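Local coordinates for protein bacterial leucyl aminopeptidase (Legionella pneumophila, PDB 6ESL) that probably removes amino-terminal residues, leucine among them, from peptides as a secreted zinc-dependent aminopeptidase linked to nutrient acquisition during infection of amoebas, at residues K278-F283 and E342-A347; A201-I206 and P247-W252; H21-V26 and I49-S54; A32-P37 and E58-L63. All coordinates share one frame; numbering follows the deposited sequence.

Contact 1 (K278-F283 and E342-A347); sequences KAVVQF and EDIPAA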
loop_
_atom_site.group_PDB
_atom_site.type_symbol
_atom_site.label_atom_id
_atom_site.label_comp_id
_atom_site.label_asym_id
_atom_site.label_seq_id
_atom_site.Cartn_x
_atom_site.Cartn_y
_atom_site.Cartn_z
ATOM N N LYS B 278 1.541 -1.683 19.231
ATOM C CA LYS B 278 2.404 -1.457 18.090
ATOM C C LYS B 278 1.764 -1.871 16.763
ATOM O O LYS B 278 1.851 -1.155 15.786
ATOM C CB LYS B 278 3.720 -2.265 18.255
ATOM C CG LYS B 278 4.579 -2.122 17.006
ATOM C CD LYS B 278 6.072 -2.289 17.134
ATOM C CE LYS B 278 6.656 -1.528 15.934
ATOM N NZ LYS B 278 8.068 -1.832 15.651
ATOM N N ALA B 279 1.174 -3.082 16.724
ATOM C CA ALA B 279 0.621 -3.599 15.466
ATOM C C ALA B 279 -0.478 -4.651 15.710
ATOM O O ALA B 279 -0.381 -5.488 16.646
ATOM C CB ALA B 279 1.722 -4.171 14.593
ATOM N N VAL B 280 -1.469 -4.622 14.807
ATOM C CA VAL B 280 -2.643 -5.484 14.883
ATOM C C VAL B 280 -2.845 -6.244 13.549
ATOM O O VAL B 280 -2.718 -5.641 12.457
ATOM C CB VAL B 280 -3.876 -4.610 15.166
ATOM C CG1 VAL B 280 -5.088 -5.451 15.302
ATOM C CG2 VAL B 280 -3.636 -3.833 16.443
ATOM N N VAL B 281 -3.183 -7.535 13.612
ATOM C CA VAL B 281 -3.675 -8.230 12.449
ATOM C C VAL B 281 -5.066 -8.791 12.778
ATOM O O VAL B 281 -5.361 -9.156 13.972
ATOM C CB VAL B 281 -2.688 -9.327 11.950
ATOM C CG1 VAL B 281 -2.420 -10.367 13.007
ATOM C CG2 VAL B 281 -3.115 -10.003 10.656
ATOM N N GLN B 282 -5.904 -8.845 11.763
ATOM C CA GLN B 282 -7.226 -9.414 11.853
ATOM C C GLN B 282 -7.356 -10.618 10.919
ATOM O O GLN B 282 -7.054 -10.538 9.704
ATOM C CB GLN B 282 -8.260 -8.346 11.514
ATOM C CG GLN B 282 -9.719 -8.778 11.355
ATOM C CD GLN B 282 -10.363 -9.197 12.652
ATOM O OE1 GLN B 282 -9.733 -9.159 13.723
ATOM N NE2 GLN B 282 -11.670 -9.510 12.581
ATOM N N PHE B 283 -7.867 -11.699 11.489
ATOM C CA PHE B 283 -8.233 -12.925 10.722
ATOM C C PHE B 283 -9.733 -13.103 10.665
ATOM O O PHE B 283 -10.382 -13.510 11.698
ATOM C CB PHE B 283 -7.519 -14.135 11.297
ATOM C CG PHE B 283 -6.046 -14.087 11.131
ATOM C CD1 PHE B 283 -5.438 -14.574 9.956
ATOM C CD2 PHE B 283 -5.251 -13.544 12.079
ATOM C CE1 PHE B 283 -4.059 -14.484 9.770
ATOM C CE2 PHE B 283 -3.894 -13.505 11.932
ATOM C CZ PHE B 283 -3.314 -13.915 10.726
ATOM N N GLU B 342 -8.205 4.598 15.185
ATOM C CA GLU B 342 -7.433 5.262 16.230
ATOM C C GLU B 342 -5.963 5.348 15.841
ATOM O O GLU B 342 -5.126 5.453 16.719
ATOM C CB GLU B 342 -7.576 4.511 17.551
ATOM C CG GLU B 342 -9.034 4.398 18.002
ATOM C CD GLU B 342 -9.649 5.712 18.383
ATOM O OE1 GLU B 342 -9.107 6.332 19.282
ATOM O OE2 GLU B 342 -10.710 6.115 17.825
ATOM N N ASP B 343 -5.671 5.290 14.546
ATOM C CA ASP B 343 -4.318 5.287 13.991
ATOM C C ASP B 343 -3.378 4.274 14.584
ATOM O O ASP B 343 -2.233 4.542 14.765
ATOM C CB ASP B 343 -3.708 6.694 14.123
ATOM C CG ASP B 343 -4.453 7.695 13.317
ATOM O OD1 ASP B 343 -4.622 7.536 12.090
ATOM O OD2 ASP B 343 -4.940 8.636 13.915
ATOM N N ILE B 344 -3.861 3.098 14.942
ATOM C CA ILE B 344 -2.990 2.021 15.381
ATOM C C ILE B 344 -2.781 1.167 14.126
ATOM O O ILE B 344 -3.757 0.823 13.484
ATOM C CB ILE B 344 -3.640 1.274 16.548
ATOM C CG1 ILE B 344 -3.604 2.204 17.801
ATOM C CG2 ILE B 344 -2.906 -0.006 16.811
ATOM C CD1 ILE B 344 -4.492 1.774 18.978
ATOM N N PRO B 345 -1.510 0.843 13.749
ATOM C CA PRO B 345 -1.250 0.086 12.532
ATOM C C PRO B 345 -1.945 -1.311 12.542
ATOM O O PRO B 345 -1.795 -2.029 13.505
ATOM C CB PRO B 345 0.282 -0.037 12.532
ATOM C CG PRO B 345 0.748 1.228 13.216
ATOM C CD PRO B 345 -0.231 1.243 14.373
ATOM N N ALA B 346 -2.739 -1.594 11.505
ATOM C CA ALA B 346 -3.578 -2.760 11.456
ATOM C C ALA B 346 -3.655 -3.294 10.061
ATOM O O ALA B 346 -3.611 -2.529 9.067
ATOM C CB ALA B 346 -4.973 -2.439 11.980
ATOM N N ALA B 347 -3.729 -4.597 9.955
ATOM C CA ALA B 347 -3.696 -5.252 8.634
ATOM C C ALA B 347 -4.672 -6.424 8.643
ATOM O O ALA B 347 -4.984 -6.950 9.730
ATOM C CB ALA B 347 -2.317 -5.748 8.319
#
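Val-280 and Ala-346 face each other as a parallel bridge, with Val-281 and Ala-347 forming the next one along. Three backbone hydrogen bonds join the strands. Val-280 N gives its hydrogen to Pro-345 O at 2.9 Å, and Val-280 O takes one from Ala-347 N at 2.9 Å, so both polar groups of Val-280 are used on this side. Gln-282 N then reaches Ala-347 O, also at 2.9 Å. The first two bonds are noticeably bent, 143° and 139° at the hydrogen; Pro-345 lies just before the strand. CA-H...O contacts fill in between them, the shortest from Ala-346 CA to Val-280 O at 3.2 Å.

Apolar packing is light, since the strand itself offers only Ala-346 and Ala-347. On one face Val-280 CB lies 4.0 Å from Ala-346 CB. Val-280 CG2, set anti to the carbonyl carbon, leans back along the strand and meets Ile-344 CG2 at 3.9 Å, with the two side chains passing at a slant. Trp-339 of helix 336-340 covers this face. The ring of Pro-345 lies with CD 3.5 Å from Lys-278 O. On the other face Val-281 packs on Ile-206 of strand 203-209, and Ala-347 on Leu-308 and Leu-312 of helix 306-320.

The side chain of Gln-282, bent at chi2 (69°), turns off from the partner strand, and its NE2 is hydrogen-bonded to Ser-334 OG; the Gln-282 side chain is about 6 Å from a bound zinc ion. Adjacent parallel strands at the centre of a mixed sheet flanked by helices, with the zinc ligand Asp-284 following closely in sequence, are typical of the M28 metallopeptidase fold.

Contact 2 (A201-I206 and P247-W252); sequences APAIVI and PIYFIW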
loop_
_atom_site.group_PDB
_atom_site.type_symbol
_atom_site.label_atom_id
_atom_site.label_comp_id
_atom_site.label_asym_id
_atom_site.label_seq_id
_atom_site.Cartn_x
_atom_site.Cartn_y
_atom_site.Cartn_z
ATOM N N ALA B 201 5.686 -2.677 27.013
ATOM C CA ALA B 201 6.099 -2.295 25.700
ATOM C C ALA B 201 4.868 -2.349 24.776
ATOM O O ALA B 201 3.896 -3.048 25.070
ATOM C CB ALA B 201 7.216 -3.187 25.209
ATOM N N PRO B 202 4.872 -1.561 23.714
ATOM C CA PRO B 202 3.707 -1.615 22.782
ATOM C C PRO B 202 3.441 -3.025 22.259
ATOM O O PRO B 202 4.368 -3.727 21.883
ATOM C CB PRO B 202 4.084 -0.584 21.688
ATOM C CG PRO B 202 4.957 0.431 22.448
ATOM C CD PRO B 202 5.791 -0.448 23.381
ATOM N N ALA B 203 2.204 -3.496 22.403
ATOM C CA ALA B 203 1.873 -4.910 22.169
ATOM C C ALA B 203 1.671 -5.271 20.688
ATOM O O ALA B 203 1.472 -4.389 19.837
ATOM C CB ALA B 203 0.629 -5.281 22.933
ATOM N N ILE B 204 1.565 -6.567 20.456
ATOM C CA ILE B 204 1.262 -7.136 19.167
ATOM C C ILE B 204 -0.078 -7.810 19.355
ATOM O O ILE B 204 -0.226 -8.617 20.222
ATOM C CB ILE B 204 2.262 -8.217 18.760
ATOM C CG1 ILE B 204 3.637 -7.653 18.490
ATOM C CG2 ILE B 204 1.799 -8.949 17.534
ATOM C CD1 ILE B 204 3.651 -6.330 17.778
ATOM N N VAL B 205 -1.049 -7.511 18.519
ATOM C CA VAL B 205 -2.370 -8.077 18.665
ATOM C C VAL B 205 -2.830 -8.941 17.474
ATOM O O VAL B 205 -2.675 -8.535 16.372
ATOM C CB VAL B 205 -3.400 -6.965 18.856
ATOM C CG1 VAL B 205 -4.790 -7.502 18.954
ATOM C CG2 VAL B 205 -3.047 -6.023 19.976
ATOM N N ILE B 206 -3.377 -10.119 17.731
ATOM C CA ILE B 206 -3.906 -10.997 16.724
ATOM C C ILE B 206 -5.341 -11.254 17.051
ATOM O O ILE B 206 -5.631 -11.740 18.099
ATOM C CB ILE B 206 -3.148 -12.326 16.694
ATOM C CG1 ILE B 206 -1.712 -12.133 16.276
ATOM C CG2 ILE B 206 -3.789 -13.306 15.751
ATOM C CD1 ILE B 206 -0.752 -12.118 17.420
ATOM N N PRO B 247 4.444 -7.808 24.814
ATOM C CA PRO B 247 3.295 -8.688 25.062
ATOM C C PRO B 247 2.589 -9.016 23.714
ATOM O O PRO B 247 2.578 -8.191 22.766
ATOM C CB PRO B 247 2.395 -7.852 25.946
ATOM C CG PRO B 247 2.779 -6.440 25.681
ATOM C CD PRO B 247 4.169 -6.398 25.161
ATOM N N ILE B 248 2.016 -10.213 23.672
ATOM C CA ILE B 248 1.289 -10.709 22.535
ATOM C C ILE B 248 -0.184 -10.917 22.920
ATOM O O ILE B 248 -0.496 -11.796 23.765
ATOM C CB ILE B 248 1.882 -12.031 22.028
ATOM C CG1 ILE B 248 3.291 -11.812 21.474
ATOM C CG2 ILE B 248 1.021 -12.620 20.929
ATOM C CD1 ILE B 248 4.071 -13.129 21.386
ATOM N N TYR B 249 -1.102 -10.218 22.248
ATOM C CA TYR B 249 -2.497 -10.484 22.599
ATOM C C TYR B 249 -3.176 -11.343 21.527
ATOM O O TYR B 249 -3.093 -11.067 20.357
ATOM C CB TYR B 249 -3.296 -9.186 22.860
ATOM C CG TYR B 249 -2.948 -8.358 24.093
ATOM C CD1 TYR B 249 -1.995 -7.399 24.043
ATOM C CD2 TYR B 249 -3.701 -8.497 25.303
ATOM C CE1 TYR B 249 -1.696 -6.598 25.170
ATOM C CE2 TYR B 249 -3.436 -7.727 26.423
ATOM C CZ TYR B 249 -2.442 -6.770 26.348
ATOM O OH TYR B 249 -2.191 -5.943 27.396
ATOM N N PHE B 250 -3.907 -12.319 21.967
ATOM C CA PHE B 250 -4.888 -12.992 21.172
ATOM C C PHE B 250 -6.297 -12.606 21.574
ATOM O O PHE B 250 -6.669 -12.750 22.694
ATOM C CB PHE B 250 -4.712 -14.529 21.122
ATOM C CG PHE B 250 -3.475 -14.958 20.403
ATOM C CD1 PHE B 250 -2.250 -15.029 21.113
ATOM C CD2 PHE B 250 -3.492 -15.359 19.043
ATOM C CE1 PHE B 250 -1.081 -15.452 20.440
ATOM C CE2 PHE B 250 -2.348 -15.786 18.376
ATOM C CZ PHE B 250 -1.146 -15.813 19.064
ATOM N N ILE B 251 -7.099 -12.102 20.609
ATOM C CA ILE B 251 -8.373 -11.531 20.945
ATOM C C ILE B 251 -9.458 -12.115 20.078
ATOM O O ILE B 251 -9.321 -12.096 18.861
ATOM C CB ILE B 251 -8.323 -9.975 20.799
ATOM C CG1 ILE B 251 -7.132 -9.424 21.564
ATOM C CG2 ILE B 251 -9.644 -9.369 21.302
ATOM C CD1 ILE B 251 -7.076 -7.927 21.804
ATOM N N TRP B 252 -10.572 -12.535 20.687
ATOM C CA TRP B 252 -11.734 -12.940 19.976
ATOM C C TRP B 252 -12.836 -11.917 20.254
ATOM O O TRP B 252 -13.364 -11.862 21.348
ATOM C CB TRP B 252 -12.183 -14.305 20.334
ATOM C CG TRP B 252 -11.194 -15.445 19.897
ATOM C CD1 TRP B 252 -11.288 -16.227 18.797
ATOM C CD2 TRP B 252 -9.971 -15.842 20.553
ATOM N NE1 TRP B 252 -10.230 -17.097 18.723
ATOM C CE2 TRP B 252 -9.411 -16.882 19.785
ATOM C CE3 TRP B 252 -9.284 -15.410 21.710
ATOM C CZ2 TRP B 252 -8.202 -17.538 20.167
ATOM C CZ3 TRP B 252 -8.056 -16.057 22.049
ATOM C CH2 TRP B 252 -7.548 -17.091 21.288
#
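Ile-206 packs along Phe-250 and Ile-248 on one face of a parallel strand pair. Its CB sits 3.9 Å from Phe-250 CD2 and as far from Tyr-249 O. From CB the CG2 branch, anti to the backbone N, runs beside the phenyl ring and approaches CD2 and CE2. The other branch, through CG1, turns at an unusual chi2 of 100°. Its tip, CD1, comes to lie 4.0 Å above one face of the Phe-250 ring, offset toward the rim, and also 3.9 Å from Tyr-249 O and 4.0 Å from Ile-248 CG2. Helices 220-239 and 373-391 cover this face, through Ile-230 and Ala-387 beside Ile-206.

The two strands are the ends of a beta-alpha-beta unit: strand 203-209 leads into helix 220-239, which returns the chain to strand 248-253 alongside, in the mixed sheet of the M28 peptidase fold. Four nearly straight backbone bonds hold them in step. Ile-204 N meets Pro-247 O, Tyr-249 N meets Ile-204 O at 2.7 Å, Ile-206 N meets Tyr-249 O, and Ile-251 N meets Ile-206 O.

On the opposite face, Ala-203 CB touches the edge of the Tyr-249 ring, in its plane, 3.5 Å from CE1, and lies 3.7 Å from Pro-247 CG. Phe-270 stacks edge-to-face with that tyrosine. Further along, Val-205 CG1 meets Ile-251 CD1 at 3.7 Å.

Contact 3 (H21-V26 and I49-S54); sequences HEQLQV and IIDVLS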
loop_
_atom_site.group_PDB
_atom_site.type_symbol
_atom_site.label_atom_id
_atom_site.label_comp_id
_atom_site.label_asym_id
_atom_site.label_seq_id
_atom_site.Cartn_x
_atom_site.Cartn_y
_atom_site.Cartn_z
ATOM N N HIS B 21 17.562 34.040 -8.265
ATOM C CA HIS B 21 17.273 33.341 -7.052
ATOM C C HIS B 21 16.220 32.320 -7.390
ATOM O O HIS B 21 15.375 32.566 -8.213
ATOM C CB HIS B 21 16.632 34.239 -5.938
ATOM C CG HIS B 21 17.486 35.356 -5.443
ATOM N ND1 HIS B 21 17.003 36.423 -4.696
ATOM C CD2 HIS B 21 18.826 35.533 -5.519
ATOM C CE1 HIS B 21 18.003 37.213 -4.358
ATOM N NE2 HIS B 21 19.122 36.678 -4.814
ATOM N N GLU B 22 16.100 31.324 -6.545
ATOM C CA GLU B 22 15.103 30.274 -6.596
ATOM C C GLU B 22 14.524 30.006 -5.222
ATOM O O GLU B 22 15.138 30.277 -4.204
ATOM C CB GLU B 22 15.685 28.975 -7.206
ATOM C CG GLU B 22 16.399 29.165 -8.541
ATOM C CD GLU B 22 16.768 27.875 -9.273
ATOM O OE1 GLU B 22 17.964 27.620 -9.339
ATOM O OE2 GLU B 22 15.883 27.248 -9.839
ATOM N N GLN B 23 13.301 29.599 -5.203
ATOM C CA GLN B 23 12.627 29.213 -4.019
ATOM C C GLN B 23 12.450 27.692 -3.983
ATOM O O GLN B 23 11.876 27.032 -4.917
ATOM C CB GLN B 23 11.293 29.901 -3.876
ATOM C CG GLN B 23 11.486 31.470 -3.906
ATOM C CD GLN B 23 11.735 32.044 -5.321
ATOM O OE1 GLN B 23 10.989 31.646 -6.238
ATOM N NE2 GLN B 23 12.742 32.778 -5.501
ATOM N N LEU B 24 12.865 27.171 -2.820
ATOM C CA LEU B 24 12.824 25.697 -2.526
ATOM C C LEU B 24 11.995 25.412 -1.320
ATOM O O LEU B 24 12.145 26.141 -0.301
ATOM C CB LEU B 24 14.230 25.239 -2.294
ATOM C CG LEU B 24 15.248 25.600 -3.350
ATOM C CD1 LEU B 24 16.599 25.063 -2.984
ATOM C CD2 LEU B 24 14.768 25.071 -4.708
ATOM N N GLN B 25 11.153 24.391 -1.418
ATOM C CA GLN B 25 10.431 23.833 -0.295
ATOM C C GLN B 25 11.288 22.702 0.280
ATOM O O GLN B 25 11.611 21.769 -0.463
ATOM C CB GLN B 25 9.054 23.356 -0.589
ATOM C CG GLN B 25 8.259 22.973 0.639
ATOM C CD GLN B 25 6.745 22.781 0.371
ATOM O OE1 GLN B 25 6.092 21.923 0.976
ATOM N NE2 GLN B 25 6.217 23.532 -0.592
ATOM N N VAL B 26 11.698 22.882 1.556
ATOM C CA VAL B 26 12.666 22.038 2.209
ATOM C C VAL B 26 12.060 21.430 3.501
ATOM O O VAL B 26 11.509 22.181 4.359
ATOM C CB VAL B 26 13.899 22.862 2.479
ATOM C CG1 VAL B 26 15.052 22.025 2.991
ATOM C CG2 VAL B 26 14.414 23.530 1.208
ATOM N N ILE B 49 9.932 27.149 3.241
ATOM C CA ILE B 49 10.252 27.616 1.906
ATOM C C ILE B 49 11.293 28.663 2.024
ATOM O O ILE B 49 11.122 29.745 2.670
ATOM C CB ILE B 49 8.995 28.076 1.127
ATOM C CG1 ILE B 49 8.104 26.905 0.923
ATOM C CG2 ILE B 49 9.410 28.776 -0.163
ATOM C CD1 ILE B 49 6.694 27.154 0.455
ATOM N N ILE B 50 12.386 28.427 1.332
ATOM C CA ILE B 50 13.494 29.303 1.396
ATOM C C ILE B 50 13.807 29.893 0.026
ATOM O O ILE B 50 13.425 29.318 -0.995
ATOM C CB ILE B 50 14.777 28.604 1.919
ATOM C CG1 ILE B 50 15.266 27.463 0.986
ATOM C CG2 ILE B 50 14.504 28.021 3.311
ATOM C CD1 ILE B 50 16.660 27.009 1.328
ATOM N N ASP B 51 14.454 31.028 0.048
ATOM C CA ASP B 51 14.960 31.653 -1.137
ATOM C C ASP B 51 16.448 31.520 -1.107
ATOM O O ASP B 51 17.081 31.884 -0.081
ATOM C CB ASP B 51 14.604 33.195 -1.094
ATOM C CG ASP B 51 15.046 33.912 -2.327
ATOM O OD1 ASP B 51 16.203 34.320 -2.405
ATOM O OD2 ASP B 51 14.272 33.947 -3.291
ATOM N N VAL B 52 17.037 31.178 -2.224
ATOM C CA VAL B 52 18.467 31.050 -2.314
ATOM C C VAL B 52 18.944 31.443 -3.680
ATOM O O VAL B 52 18.174 31.523 -4.572
ATOM C CB VAL B 52 18.898 29.594 -2.109
ATOM C CG1 VAL B 52 18.457 29.118 -0.759
ATOM C CG2 VAL B 52 18.315 28.712 -3.195
ATOM N N LEU B 53 20.219 31.716 -3.829
ATOM C CA LEU B 53 20.771 31.979 -5.136
ATOM C C LEU B 53 20.758 30.678 -5.928
ATOM O O LEU B 53 20.990 29.633 -5.371
ATOM C CB LEU B 53 22.212 32.376 -5.038
ATOM C CG LEU B 53 22.650 33.723 -4.495
ATOM C CD1 LEU B 53 24.085 33.896 -4.900
ATOM C CD2 LEU B 53 21.796 34.811 -5.080
ATOM N N SER B 54 20.579 30.734 -7.242
ATOM C CA SER B 54 20.597 29.534 -8.084
ATOM C C SER B 54 21.937 28.825 -8.120
ATOM O O SER B 54 22.012 27.644 -8.323
ATOM C CB SER B 54 20.100 29.788 -9.498
ATOM O OG SER B 54 20.961 30.629 -10.175
#
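Gln-23 and Asp-51 extend alongside one another in the same sense, their amide and carboxylate planes 18° apart. Gln-23 NE2 gives a nearly straight hydrogen bond to Asp-51 OD2 at 2.9 Å, with the oxygen close to the amide plane and met nearly along its C-O axis. The bend of Gln-23 at chi2 (77°) and the placing of Asp-51 CG anti to its backbone N bring the two groups together. On the same face Ile-49 CG1 packs on Gln-25 CG at 3.9 Å.

The imidazole of His-21 is turned 78° from the same carboxylate; its ND1 comes within 3.2 Å of Asp-51 OD1, but at too poor an angle for a hydrogen bond.

The other face is mainly apolar, with Glu-22 at its end. Leu-24 crosses Val-52 at about a right angle, CD1 to CG2 4.0 Å, and Val-26 CG2 slants across Ile-50 CG1. Leu-60 of helix 57-67 packs on Leu-24 and Ile-50. Glu-22 stretches past Ser-54: OE1 forms a salt bridge with Arg-258 of the second subunit, and OE2 is hydrogen-bonded to Tyr-186 OH of that subunit and to Asn-74 ND2 of its own chain.

Beneath the side chains the strands form an antiparallel ladder, with Glu-22/Val-52 and Leu-24/Ile-50 as hydrogen-bonded pairs, Ile-50 N to Leu-24 O being 2.8 Å.

The faces thus differ: one mixed, a glutamine-carboxylate bond beside aliphatic packing; the other an apolar layer under a helix, whose edge carries a glutamate into the dimer interface. Arg-258 of the second subunit probably keeps that glutamate charged.

Contact 4 (A32-P37 and E58-L63); sequences AKITVP and ETLTIL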
loop_
_atom_site.group_PDB
_atom_site.type_symbol
_atom_site.label_atom_id
_atom_site.label_comp_id
_atom_site.label_asym_id
_atom_site.label_seq_id
_atom_site.Cartn_x
_atom_site.Cartn_y
_atom_site.Cartn_z
ATOM N N ALA B 32 17.391 22.495 8.812
ATOM C CA ALA B 32 18.253 22.706 9.961
ATOM C C ALA B 32 19.764 22.682 9.634
ATOM O O ALA B 32 20.509 23.307 10.331
ATOM C CB ALA B 32 17.921 21.716 11.075
ATOM N N LYS B 33 20.190 21.989 8.582
ATOM C CA LYS B 33 21.597 21.837 8.269
ATOM C C LYS B 33 22.097 22.795 7.197
ATOM O O LYS B 33 23.277 22.817 6.916
ATOM C CB LYS B 33 21.903 20.390 7.844
ATOM C CG LYS B 33 21.425 19.268 8.810
ATOM C CD LYS B 33 22.195 19.123 10.138
ATOM C CE LYS B 33 23.661 18.631 9.992
ATOM N NZ LYS B 33 24.595 18.936 11.158
ATOM N N ILE B 34 21.218 23.623 6.634
ATOM C CA ILE B 34 21.630 24.511 5.531
ATOM C C ILE B 34 22.509 25.601 6.049
ATOM O O ILE B 34 22.135 26.280 6.994
ATOM C CB ILE B 34 20.401 25.126 4.786
ATOM C CG1 ILE B 34 19.643 24.047 4.089
ATOM C CG2 ILE B 34 20.861 26.189 3.768
ATOM C CD1 ILE B 34 18.281 24.430 3.524
ATOM N N THR B 35 23.677 25.788 5.444
ATOM C CA THR B 35 24.551 26.940 5.758
ATOM C C THR B 35 24.873 27.904 4.612
ATOM O O THR B 35 25.530 28.922 4.839
ATOM C CB THR B 35 25.897 26.506 6.366
ATOM O OG1 THR B 35 26.637 25.753 5.408
ATOM C CG2 THR B 35 25.646 25.664 7.620
ATOM N N VAL B 36 24.429 27.626 3.389
ATOM C CA VAL B 36 24.460 28.665 2.364
ATOM C C VAL B 36 23.517 29.831 2.795
ATOM O O VAL B 36 22.530 29.632 3.540
ATOM C CB VAL B 36 24.099 28.114 0.944
ATOM C CG1 VAL B 36 24.922 26.852 0.568
ATOM C CG2 VAL B 36 22.657 27.781 0.809
ATOM N N PRO B 37 23.798 31.043 2.324
ATOM C CA PRO B 37 22.848 32.144 2.544
ATOM C C PRO B 37 21.438 31.848 2.015
ATOM O O PRO B 37 21.274 31.247 0.935
ATOM C CB PRO B 37 23.483 33.313 1.777
ATOM C CG PRO B 37 24.920 32.947 1.506
ATOM C CD PRO B 37 24.991 31.446 1.554
ATOM N N GLU B 58 22.866 23.342 -6.206
ATOM C CA GLU B 58 23.591 22.067 -6.307
ATOM C C GLU B 58 24.279 21.715 -4.952
ATOM O O GLU B 58 24.340 20.564 -4.550
ATOM C CB GLU B 58 24.691 22.185 -7.412
ATOM C CG GLU B 58 25.151 20.803 -7.856
ATOM C CD GLU B 58 25.785 20.825 -9.222
ATOM O OE1 GLU B 58 27.012 20.899 -9.221
ATOM O OE2 GLU B 58 25.054 20.772 -10.266
ATOM N N THR B 59 24.769 22.723 -4.284
ATOM C CA THR B 59 25.266 22.602 -2.907
ATOM C C THR B 59 24.229 21.985 -2.006
ATOM O O THR B 59 24.568 21.026 -1.221
ATOM C CB THR B 59 25.803 23.920 -2.403
ATOM O OG1 THR B 59 26.931 24.274 -3.194
ATOM C CG2 THR B 59 26.252 23.828 -0.971
ATOM N N LEU B 60 22.953 22.399 -2.178
ATOM C CA LEU B 60 21.891 21.835 -1.384
ATOM C C LEU B 60 21.548 20.410 -1.778
ATOM O O LEU B 60 21.056 19.671 -0.980
ATOM C CB LEU B 60 20.613 22.704 -1.389
ATOM C CG LEU B 60 20.884 24.152 -0.874
ATOM C CD1 LEU B 60 19.573 24.942 -0.772
ATOM C CD2 LEU B 60 21.561 24.160 0.500
ATOM N N THR B 61 21.740 20.052 -3.036
ATOM C CA THR B 61 21.576 18.663 -3.471
ATOM C C THR B 61 22.599 17.750 -2.766
ATOM O O THR B 61 22.211 16.673 -2.281
ATOM C CB THR B 61 21.718 18.521 -5.003
ATOM O OG1 THR B 61 20.669 19.273 -5.623
ATOM C CG2 THR B 61 21.572 17.028 -5.450
ATOM N N ILE B 62 23.814 18.161 -2.747
ATOM C CA ILE B 62 24.902 17.438 -2.104
ATOM C C ILE B 62 24.595 17.308 -0.619
ATOM O O ILE B 62 24.633 16.217 -0.083
ATOM C CB ILE B 62 26.298 18.057 -2.304
ATOM C CG1 ILE B 62 26.716 18.138 -3.802
ATOM C CG2 ILE B 62 27.371 17.265 -1.563
ATOM C CD1 ILE B 62 26.435 16.867 -4.574
ATOM N N LEU B 63 24.237 18.420 0.010
ATOM C CA LEU B 63 23.842 18.382 1.390
ATOM C C LEU B 63 22.724 17.393 1.633
ATOM O O LEU B 63 22.855 16.605 2.563
ATOM C CB LEU B 63 23.504 19.754 1.970
ATOM C CG LEU B 63 23.105 19.789 3.444
ATOM C CD1 LEU B 63 24.316 19.466 4.308
ATOM C CD2 LEU B 63 22.526 21.192 3.823
#
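In the small N-terminal region, the loop that joins helix 28-31 to strand 39-43 lies along one side of helix 57-67, and the meeting is one of carbon packing, mostly methyl groups, with one backbone carbonyl included. Residues one turn apart on the helix, Leu-60 and Leu-63 with Thr-59 beside them, receive Lys-33, Ile-34 and Val-36 of the loop.

Leu-60 does most at its CD2 methyl, which is set between two loop residues: Val-36 CG2 lies 3.8 Å away and Ile-34 CG2 3.9 Å. Ile-34 stands at about a right angle to Leu-60, whereas Val-36 comes in at a slant. The other valine methyl, CG1, goes to Thr-59, meeting the threonine CG2 at 3.6 Å as the two side chains pass in opposite senses. With Thr-59 CG2 anti to the backbone N, it is the methyl that turns to the loop.

One turn on, Leu-63 places its CG anti to the backbone N (chi1 -179°), extending CD2 to the loop backbone, 3.6 Å from Lys-33 O. The same methyl is 4.1 Å from Ile-34 CG1, again at about a right angle, and 4.1 Å from Lys-33 CB, beyond which the lysine chain turns off.

Ile-34 and Leu-60 also pack on Ile-50 of strand 47-53. Elsewhere on the helix, Glu-58 bonds to Asp-214 N of the second subunit, and Thr-61 packs on that subunit's zinc ligand Glu-257. Between loop and helix no polar bond sets direction, so the fit rests on shape and apolar burial, deepest about Ile-34 and Leu-60 and more exposed toward Lys-33 and Thr-59.

Contacts 3 and 4 come first along the chain, their segments alternating, and build one small N-terminal unit. Their centres are 11 Å apart, and Leu-24, Ile-50, Ile-34 and Leu-60 form a shared core between the antiparallel sheet and helix 57-67. Contact 2 and then contact 1 follow in series in the M28 peptidase region, with centres 10 Å apart. There strand 203-209 stands between strands 248-253 and 277-282 in one mixed sheet. The two pairs do not touch: contacts 1 and 3 have centres about 40 Å apart. The N-terminal unit instead packs against the second subunit close to its zinc site, where Thr-61 touches the zinc ligand Glu-257 of that subunit, and might influence access there.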